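Local coordinates for replication initiation and membrane attachment protein (Geobacillus stearothermophilus 10, PDB 5WTN) that forms a tetramer and probably acts in primosome assembly and membrane attachment at the initiation of bacterial DNA replication, at residues 50-55 / 64-69. Residues are numbered along the deposited sequence; the frame is centred on the assembly and turned at random.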
loop_
_atom_site.group_PDB
_atom_site.type_symbol
_atom_site.label_atom_id
_atom_site.label_comp_id
_atom_site.label_asym_id
_atom_site.label_seq_id
_atom_site.Cartn_x
_atom_site.Cartn_y
_atom_site.Cartn_z
ATOM N N TRP A 50 -1.230 -6.316 -13.597
ATOM C CA TRP A 50 -0.825 -6.317 -12.193
ATOM C C TRP A 50 -1.840 -7.068 -11.337
ATOM O O TRP A 50 -1.455 -7.886 -10.504
ATOM C CB TRP A 50 -0.650 -4.861 -11.747
ATOM C CG TRP A 50 -0.341 -4.574 -10.282
ATOM C CD1 TRP A 50 -0.095 -5.475 -9.281
ATOM C CD2 TRP A 50 -0.231 -3.266 -9.674
ATOM N NE1 TRP A 50 0.154 -4.809 -8.094
ATOM C CE2 TRP A 50 0.071 -3.456 -8.311
ATOM C CE3 TRP A 50 -0.355 -1.956 -10.158
ATOM C CZ2 TRP A 50 0.240 -2.377 -7.423
ATOM C CZ3 TRP A 50 -0.185 -0.887 -9.282
ATOM C CH2 TRP A 50 0.109 -1.103 -7.929
ATOM N N GLY A 51 -3.126 -6.801 -11.551
ATOM C CA GLY A 51 -4.171 -7.543 -10.877
ATOM C C GLY A 51 -4.129 -9.010 -11.257
ATOM O O GLY A 51 -4.297 -9.889 -10.404
ATOM N N GLU A 52 -3.886 -9.288 -12.539
ATOM C CA GLU A 52 -3.846 -10.671 -13.003
ATOM C C GLU A 52 -2.723 -11.456 -12.384
ATOM O O GLU A 52 -2.855 -12.655 -12.168
ATOM C CB GLU A 52 -3.756 -10.747 -14.530
ATOM C CG GLU A 52 -5.112 -10.885 -15.234
ATOM C CD GLU A 52 -5.747 -12.244 -15.009
ATOM O OE1 GLU A 52 -5.773 -13.075 -15.949
ATOM O OE2 GLU A 52 -6.231 -12.492 -13.890
ATOM N N LEU A 53 -1.617 -10.775 -12.121
ATOM C CA LEU A 53 -0.448 -11.347 -11.447
ATOM C C LEU A 53 -0.844 -12.072 -10.170
ATOM O O LEU A 53 -0.403 -13.185 -9.912
ATOM C CB LEU A 53 0.518 -10.210 -11.093
ATOM C CG LEU A 53 1.859 -10.542 -10.468
ATOM C CD1 LEU A 53 2.615 -11.470 -11.381
ATOM C CD2 LEU A 53 2.603 -9.243 -10.294
ATOM N N GLU A 54 -1.708 -11.440 -9.382
ATOM C CA GLU A 54 -2.163 -12.020 -8.123
ATOM C C GLU A 54 -3.294 -13.032 -8.310
ATOM O O GLU A 54 -3.306 -14.083 -7.669
ATOM C CB GLU A 54 -2.604 -10.918 -7.156
ATOM C CG GLU A 54 -1.469 -10.038 -6.658
ATOM C CD GLU A 54 -1.685 -9.559 -5.236
ATOM O OE1 GLU A 54 -1.963 -10.402 -4.358
ATOM O OE2 GLU A 54 -1.575 -8.338 -4.996
ATOM N N LEU A 55 -4.243 -12.712 -9.186
ATOM C CA LEU A 55 -5.400 -13.568 -9.401
ATOM C C LEU A 55 -5.090 -14.907 -10.069
ATOM O O LEU A 55 -5.381 -15.950 -9.480
ATOM C CB LEU A 55 -6.469 -12.811 -10.172
ATOM C CG LEU A 55 -7.786 -13.532 -10.435
ATOM C CD1 LEU A 55 -8.261 -14.259 -9.189
ATOM C CD2 LEU A 55 -8.816 -12.509 -10.902
ATOM N N HIS A 64 -9.251 -14.378 -24.010
ATOM C CA HIS A 64 -10.664 -14.163 -23.756
ATOM C C HIS A 64 -10.837 -13.571 -22.373
ATOM O O HIS A 64 -11.585 -12.610 -22.185
ATOM C CB HIS A 64 -11.412 -15.485 -23.838
ATOM C CG HIS A 64 -11.838 -15.846 -25.223
ATOM N ND1 HIS A 64 -12.262 -14.905 -26.138
ATOM C CD2 HIS A 64 -11.908 -17.045 -25.854
ATOM C CE1 HIS A 64 -12.574 -15.504 -27.272
ATOM N NE2 HIS A 64 -12.368 -16.803 -27.124
ATOM N N ARG A 65 -10.120 -14.138 -21.409
ATOM C CA ARG A 65 -10.188 -13.662 -20.032
ATOM C C ARG A 65 -9.862 -12.162 -19.887
ATOM O O ARG A 65 -10.614 -11.425 -19.271
ATOM C CB ARG A 65 -9.266 -14.497 -19.161
ATOM C CG ARG A 65 -9.248 -14.108 -17.706
ATOM C CD ARG A 65 -8.301 -15.014 -17.000
ATOM N NE ARG A 65 -8.066 -14.670 -15.610
ATOM C CZ ARG A 65 -7.943 -15.580 -14.653
ATOM N NH1 ARG A 65 -8.072 -16.868 -14.963
ATOM N NH2 ARG A 65 -7.706 -15.210 -13.396
ATOM N N LEU A 66 -8.775 -11.722 -20.512
ATOM C CA LEU A 66 -8.420 -10.307 -20.514
ATOM C C LEU A 66 -9.512 -9.441 -21.148
ATOM O O LEU A 66 -9.781 -8.332 -20.686
ATOM C CB LEU A 66 -7.092 -10.090 -21.242
ATOM C CG LEU A 66 -5.822 -10.307 -20.416
ATOM C CD1 LEU A 66 -4.582 -10.035 -21.254
ATOM C CD2 LEU A 66 -5.835 -9.434 -19.171
ATOM N N MET A 67 -10.137 -9.953 -22.206
ATOM C CA MET A 67 -11.174 -9.223 -22.921
ATOM C C MET A 67 -12.377 -9.048 -22.007
ATOM O O MET A 67 -13.008 -7.976 -21.978
ATOM C CB MET A 67 -11.557 -9.942 -24.213
ATOM C CG MET A 67 -10.440 -10.025 -25.259
ATOM S SD MET A 67 -10.901 -10.873 -26.780
ATOM C CE MET A 67 -12.210 -9.802 -27.266
ATOM N N ALA A 68 -12.644 -10.098 -21.229
ATOM C CA ALA A 68 -13.753 -10.108 -20.291
ATOM C C ALA A 68 -13.482 -9.192 -19.101
ATOM O O ALA A 68 -14.349 -8.417 -18.709
ATOM C CB ALA A 68 -14.019 -11.496 -19.819
ATOM N N LEU A 69 -12.286 -9.280 -18.524
ATOM C CA LEU A 69 -11.923 -8.406 -17.416
ATOM C C LEU A 69 -12.016 -6.913 -17.776
ATOM O O LEU A 69 -12.597 -6.121 -17.030
ATOM C CB LEU A 69 -10.542 -8.772 -16.881
ATOM C CG LEU A 69 -10.554 -10.058 -16.059
ATOM C CD1 LEU A 69 -9.148 -10.530 -15.686
ATOM C CD2 LEU A 69 -11.396 -9.824 -14.828
#
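Glu-52 and Arg-65 meet inside what appears to be a winged-helix domain, pairing helix 40-55 with the first helix of its helix-turn-helix-like unit, and they illustrate how a buried charge is paid for. The segment axes stay 12.4 Å apart, inclined at 120°, a gap that two long side chains span from opposite sides. Arg-65 is extended from CG to NE, with CG anti to the backbone N, which carries the guanidinium across to the carboxylate. Its NE forms a salt bridge with Glu-52 OE1 at 2.8 Å; OE1 also hydrogen-bonds Tyr-14 OH of strand 13-17. Glu-52 OE2 takes a weak bond from Arg-65 NH2, 3.1 Å long and bent to 135°. The carboxylate and guanidinium planes are turned 33° apart. With a leucine in place of Arg-65, the carboxylate would probably lose its countercharge, OE1 and OE2 each giving up a nitrogen partner, although the Tyr-14 bond could remain. Leucines pack against parts of the pair: Leu-66 CD2 reaches Glu-52 CG at 4.3 Å, while Leu-136 and Leu-140 of a second subunit pack on Arg-65 and Leu-55 respectively. Leu-69 CD1 lies 3.9 Å from Glu-52 CD, and Leu-55 CG sits at the in-plane edge of the guanidinium, 3.4 Å from Arg-65 NH2.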